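Long-range contact in uncharacterized protein AsqI (Emericella nidulans, PDB 5YY3), which catalyses the zinc-dependent ring contraction of 4'-methoxycyclopenin to 4'-methoxyviridicatin, with loss of methyl isocyanate, in aspoquinolone biosynthesis: residues A[492-505]-A[598-610]. Sequence-based numbering, arbitrary orientation.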
loop_
_atom_site.group_PDB
_atom_site.type_symbol
_atom_site.label_atom_id
_atom_site.label_comp_id
_atom_site.label_asym_id
_atom_site.label_seq_id
_atom_site.Cartn_x
_atom_site.Cartn_y
_atom_site.Cartn_z
ATOM N N ARG A 492 38.177 4.342 15.426
ATOM C CA ARG A 492 36.928 5.043 15.169
ATOM C C ARG A 492 36.012 4.218 14.275
ATOM O O ARG A 492 36.343 3.948 13.114
ATOM C CB ARG A 492 37.206 6.405 14.529
ATOM C CG ARG A 492 38.192 7.236 15.306
ATOM C CD ARG A 492 38.604 8.453 14.525
ATOM N NE ARG A 492 39.506 9.275 15.311
ATOM C CZ ARG A 492 39.116 10.265 16.097
ATOM N NH1 ARG A 492 37.828 10.569 16.181
ATOM N NH2 ARG A 492 40.015 10.952 16.786
ATOM N N LEU A 493 34.864 3.831 14.818
ATOM C CA LEU A 493 33.934 2.953 14.113
ATOM C C LEU A 493 32.668 3.672 13.623
ATOM O O LEU A 493 31.967 4.337 14.403
ATOM C CB LEU A 493 33.527 1.784 15.014
ATOM C CG LEU A 493 32.396 0.893 14.494
ATOM C CD1 LEU A 493 32.855 0.012 13.366
ATOM C CD2 LEU A 493 31.784 0.071 15.611
ATOM N N PHE A 494 32.392 3.513 12.328
ATOM C CA PHE A 494 31.202 4.037 11.678
ATOM C C PHE A 494 30.486 2.931 10.892
ATOM O O PHE A 494 31.123 1.972 10.420
ATOM C CB PHE A 494 31.560 5.178 10.720
ATOM C CG PHE A 494 32.036 6.446 11.396
ATOM C CD1 PHE A 494 33.351 6.569 11.834
ATOM C CD2 PHE A 494 31.179 7.540 11.532
ATOM C CE1 PHE A 494 33.800 7.742 12.433
ATOM C CE2 PHE A 494 31.617 8.723 12.123
ATOM C CZ PHE A 494 32.933 8.828 12.577
ATOM N N ILE A 495 29.168 3.061 10.746
ATOM C CA ILE A 495 28.415 2.219 9.820
ATOM C C ILE A 495 27.578 3.073 8.878
ATOM O O ILE A 495 27.306 4.243 9.143
ATOM C CB ILE A 495 27.482 1.223 10.544
ATOM C CG1 ILE A 495 26.343 1.970 11.269
ATOM C CG2 ILE A 495 28.298 0.283 11.468
ATOM C CD1 ILE A 495 25.368 1.050 12.008
ATOM N N ALA A 496 27.173 2.468 7.769
ATOM C CA ALA A 496 26.376 3.141 6.768
ATOM C C ALA A 496 25.552 2.100 6.027
ATOM O O ALA A 496 26.046 1.011 5.734
ATOM C CB ALA A 496 27.250 3.914 5.813
ATOM N N ALA A 497 24.283 2.415 5.780
ATOM C CA ALA A 497 23.470 1.631 4.858
ATOM C C ALA A 497 24.241 1.516 3.548
ATOM O O ALA A 497 24.757 2.518 3.046
ATOM C CB ALA A 497 22.087 2.296 4.634
ATOM N N GLU A 498 24.336 0.306 3.005
ATOM C CA GLU A 498 25.148 0.089 1.805
ATOM C C GLU A 498 24.822 1.059 0.650
ATOM O O GLU A 498 25.715 1.455 -0.094
ATOM C CB GLU A 498 25.001 -1.354 1.328
ATOM C CG GLU A 498 26.046 -1.755 0.270
ATOM C CD GLU A 498 26.040 -3.255 -0.057
ATOM O OE1 GLU A 498 26.047 -4.076 0.885
ATOM O OE2 GLU A 498 26.034 -3.614 -1.256
ATOM N N ASP A 499 23.556 1.439 0.495
ATOM C CA ASP A 499 23.164 2.354 -0.584
ATOM C C ASP A 499 23.691 3.771 -0.373
ATOM O O ASP A 499 23.994 4.478 -1.340
ATOM C CB ASP A 499 21.635 2.407 -0.732
ATOM C CG ASP A 499 21.060 1.115 -1.276
ATOM O OD1 ASP A 499 21.740 0.483 -2.112
ATOM O OD2 ASP A 499 19.935 0.730 -0.871
ATOM N N LEU A 500 23.789 4.189 0.887
ATOM C CA LEU A 500 24.205 5.560 1.196
ATOM C C LEU A 500 25.711 5.696 1.408
ATOM O O LEU A 500 26.214 6.784 1.650
ATOM C CB LEU A 500 23.481 6.063 2.446
ATOM C CG LEU A 500 21.963 5.939 2.499
ATOM C CD1 LEU A 500 21.431 6.471 3.818
ATOM C CD2 LEU A 500 21.352 6.679 1.332
ATOM N N MET A 501 26.420 4.576 1.312
ATOM C CA MET A 501 27.827 4.473 1.705
ATOM C C MET A 501 28.785 5.516 1.112
ATOM O O MET A 501 29.771 5.872 1.758
ATOM C CB MET A 501 28.288 3.048 1.365
ATOM C CG MET A 501 29.750 2.801 1.262
ATOM S SD MET A 501 30.035 1.144 0.615
ATOM C CE MET A 501 28.744 1.075 -0.584
ATOM N N ASN A 502 28.509 6.032 -0.086
ATOM C CA ASN A 502 29.414 7.032 -0.679
ATOM C C ASN A 502 29.110 8.487 -0.309
ATOM O O ASN A 502 29.710 9.412 -0.850
ATOM C CB ASN A 502 29.423 6.911 -2.198
ATOM C CG ASN A 502 30.168 5.699 -2.667
ATOM O OD1 ASN A 502 31.129 5.246 -2.022
ATOM N ND2 ASN A 502 29.739 5.152 -3.790
ATOM N N ASP A 503 28.158 8.682 0.588
ATOM C CA ASP A 503 27.887 9.994 1.135
ATOM C C ASP A 503 28.523 10.078 2.510
ATOM O O ASP A 503 28.141 9.323 3.413
ATOM C CB ASP A 503 26.378 10.239 1.216
ATOM C CG ASP A 503 26.029 11.510 1.944
ATOM O OD1 ASP A 503 26.834 12.469 1.893
ATOM O OD2 ASP A 503 24.937 11.559 2.557
ATOM N N TYR A 504 29.506 10.968 2.651
ATOM C CA TYR A 504 30.177 11.230 3.927
ATOM C C TYR A 504 29.195 11.352 5.087
ATOM O O TYR A 504 29.406 10.797 6.163
ATOM C CB TYR A 504 30.977 12.532 3.866
ATOM C CG TYR A 504 32.053 12.640 2.805
ATOM C CD1 TYR A 504 33.272 11.961 2.933
ATOM C CD2 TYR A 504 31.874 13.466 1.695
ATOM C CE1 TYR A 504 34.264 12.083 1.968
ATOM C CE2 TYR A 504 32.856 13.595 0.732
ATOM C CZ TYR A 504 34.054 12.897 0.871
ATOM O OH TYR A 504 35.039 13.032 -0.091
ATOM N N HIS A 505 28.121 12.099 4.860
ATOM C CA HIS A 505 27.241 12.509 5.945
ATOM C C HIS A 505 26.234 11.439 6.293
ATOM O O HIS A 505 25.465 11.601 7.244
ATOM C CB HIS A 505 26.556 13.813 5.563
ATOM C CG HIS A 505 27.524 14.844 5.087
ATOM N ND1 HIS A 505 28.171 15.704 5.942
ATOM C CD2 HIS A 505 28.030 15.089 3.851
ATOM C CE1 HIS A 505 29.009 16.458 5.253
ATOM N NE2 HIS A 505 28.944 16.097 3.983
ATOM N N ASP A 598 37.271 15.921 21.150
ATOM C CA ASP A 598 38.033 15.149 20.181
ATOM C C ASP A 598 39.012 16.024 19.417
ATOM O O ASP A 598 38.609 16.935 18.700
ATOM C CB ASP A 598 37.089 14.449 19.198
ATOM C CG ASP A 598 37.798 13.418 18.324
ATOM O OD1 ASP A 598 38.971 13.633 17.926
ATOM O OD2 ASP A 598 37.163 12.380 18.036
ATOM N N PRO A 599 40.308 15.713 19.544
ATOM C CA PRO A 599 41.406 16.369 18.821
ATOM C C PRO A 599 41.156 16.514 17.309
ATOM O O PRO A 599 41.777 17.370 16.671
ATOM C CB PRO A 599 42.591 15.431 19.069
ATOM C CG PRO A 599 42.283 14.754 20.358
ATOM C CD PRO A 599 40.787 14.635 20.432
ATOM N N ARG A 600 40.273 15.685 16.748
ATOM C CA ARG A 600 40.081 15.613 15.294
ATOM C C ARG A 600 38.804 16.280 14.787
ATOM O O ARG A 600 38.632 16.463 13.577
ATOM C CB ARG A 600 40.080 14.153 14.843
ATOM C CG ARG A 600 41.432 13.504 14.877
ATOM C CD ARG A 600 42.376 14.249 13.957
ATOM N NE ARG A 600 43.734 14.223 14.486
ATOM C CZ ARG A 600 44.323 15.250 15.087
ATOM N NH1 ARG A 600 43.683 16.414 15.217
ATOM N NH2 ARG A 600 45.563 15.112 15.541
ATOM N N GLY A 601 37.910 16.643 15.697
ATOM C CA GLY A 601 36.635 17.203 15.293
ATOM C C GLY A 601 35.599 16.099 15.324
ATOM O O GLY A 601 35.890 14.970 14.911
ATOM N N MET A 602 34.407 16.403 15.826
ATOM C CA MET A 602 33.392 15.372 15.996
ATOM C C MET A 602 33.007 14.730 14.657
ATOM O O MET A 602 32.834 15.400 13.646
ATOM C CB MET A 602 32.158 15.946 16.688
ATOM C CG MET A 602 32.347 16.259 18.186
ATOM S SD MET A 602 32.647 14.897 19.373
ATOM C CE MET A 602 31.943 13.415 18.611
ATOM N N GLY A 603 32.926 13.410 14.643
ATOM C CA GLY A 603 32.558 12.696 13.435
ATOM C C GLY A 603 33.678 12.452 12.454
ATOM O O GLY A 603 33.430 11.967 11.349
ATOM N N TYR A 604 34.907 12.773 12.854
ATOM C CA TYR A 604 36.090 12.483 12.041
ATOM C C TYR A 604 36.160 11.000 11.714
ATOM O O TYR A 604 35.980 10.165 12.602
ATOM C CB TYR A 604 37.358 12.910 12.774
ATOM C CG TYR A 604 38.623 12.721 11.971
ATOM C CD1 TYR A 604 39.053 13.704 11.086
ATOM C CD2 TYR A 604 39.385 11.562 12.092
ATOM C CE1 TYR A 604 40.206 13.545 10.339
ATOM C CE2 TYR A 604 40.549 11.393 11.340
ATOM C CZ TYR A 604 40.953 12.398 10.468
ATOM O OH TYR A 604 42.110 12.260 9.723
ATOM N N PRO A 605 36.484 10.655 10.464
ATOM C CA PRO A 605 36.932 11.500 9.351
ATOM C C PRO A 605 35.840 11.875 8.350
ATOM O O PRO A 605 36.138 12.352 7.253
ATOM C CB PRO A 605 37.975 10.616 8.674
ATOM C CG PRO A 605 37.387 9.226 8.819
ATOM C CD PRO A 605 36.624 9.220 10.138
ATOM N N PHE A 606 34.585 11.656 8.715
ATOM C CA PHE A 606 33.499 11.925 7.784
ATOM C C PHE A 606 32.930 13.334 7.902
ATOM O O PHE A 606 31.921 13.631 7.290
ATOM C CB PHE A 606 32.378 10.903 7.971
ATOM C CG PHE A 606 32.777 9.505 7.573
ATOM C CD1 PHE A 606 32.945 9.179 6.238
ATOM C CD2 PHE A 606 32.993 8.528 8.535
ATOM C CE1 PHE A 606 33.295 7.914 5.870
ATOM C CE2 PHE A 606 33.357 7.257 8.172
ATOM C CZ PHE A 606 33.501 6.947 6.838
ATOM N N ASN A 607 33.593 14.196 8.671
ATOM C CA ASN A 607 33.081 15.531 8.960
ATOM C C ASN A 607 33.567 16.576 7.956
ATOM O O ASN A 607 33.046 17.689 7.913
ATOM C CB ASN A 607 33.460 15.943 10.380
ATOM C CG ASN A 607 34.963 15.960 10.599
ATOM O OD1 ASN A 607 35.704 15.229 9.938
ATOM N ND2 ASN A 607 35.421 16.794 11.532
ATOM N N ARG A 608 34.549 16.207 7.139
ATOM C CA ARG A 608 34.975 17.037 6.002
ATOM C C ARG A 608 35.131 16.154 4.783
ATOM O O ARG A 608 35.226 14.943 4.923
ATOM C CB ARG A 608 36.298 17.754 6.291
ATOM C CG ARG A 608 36.126 19.108 6.902
ATOM C CD ARG A 608 37.375 19.543 7.595
ATOM N NE ARG A 608 37.168 19.503 9.036
ATOM C CZ ARG A 608 36.495 20.429 9.705
ATOM N NH1 ARG A 608 36.001 21.467 9.049
ATOM N NH2 ARG A 608 36.337 20.330 11.025
ATOM N N ALA A 609 35.176 16.739 3.592
ATOM C CA ALA A 609 35.397 15.923 2.406
ATOM C C ALA A 609 36.819 15.371 2.461
ATOM O O ALA A 609 37.665 15.915 3.173
ATOM C CB ALA A 609 35.173 16.720 1.133
ATOM N N TRP A 610 37.084 14.297 1.721
ATOM C CA TRP A 610 38.429 13.726 1.689
ATOM C C TRP A 610 39.156 14.200 0.460
ATOM O O TRP A 610 38.625 14.200 -0.652
ATOM C CB TRP A 610 38.410 12.201 1.703
ATOM C CG TRP A 610 37.769 11.616 2.900
ATOM C CD1 TRP A 610 37.365 12.279 4.027
ATOM C CD2 TRP A 610 37.430 10.238 3.096
ATOM N NE1 TRP A 610 36.797 11.391 4.915
ATOM C CE2 TRP A 610 36.824 10.133 4.363
ATOM C CE3 TRP A 610 37.584 9.082 2.322
ATOM C CZ2 TRP A 610 36.373 8.919 4.874
ATOM C CZ3 TRP A 610 37.139 7.883 2.824
ATOM C CH2 TRP A 610 36.540 7.805 4.091
HETATM O O HOH W 1 35.357 9.865 15.074
HETATM O O HOH W 2 29.098 14.365 8.982
#
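Tyr504 fits into the corner made by Ala609 and Trp610: the CA of Ala609 sits over one ring face in a CH-pi contact, 4.0 Å from the ring centroid, while the ring's CE1 edge presses on the face of the Trp610 indole, planes 64° apart. Tyr504 OH, at the far end of the ring, receives a nearly straight hydrogen bond from Trp610 N (3.0 Å), and the indole is pinned in turn by its own NE1, bonded to Pro605 O at 2.6 Å. Further along, Phe606 pushes an edge into the face of Phe494, its CD2 riding above the middle of that ring, a T-shaped pair with planes at 72°. The rim of Phe494 fits the bend made by Gly603, Tyr604 and the cis-Pro605, where Phe494 CE1 is 3.3 Å from Tyr604 O. All this belongs to the Ig-like domain of a hemocyanin-type fold: the loop leading to helix 611-614 packs against strand 487-497 and the short 3-10 segment that begins at Tyr504. Arg492, extended from CG to NE, reaches end-on to Asp598, NH1 to OD2 at 2.7 Å and NH2 to OD1 at 3.1 Å, both on syn lone pairs. Tyr604 sets its CD2 edge against one guanidinium face, the two planes 77° apart, and a water links Arg492 NH1 to Tyr604 O.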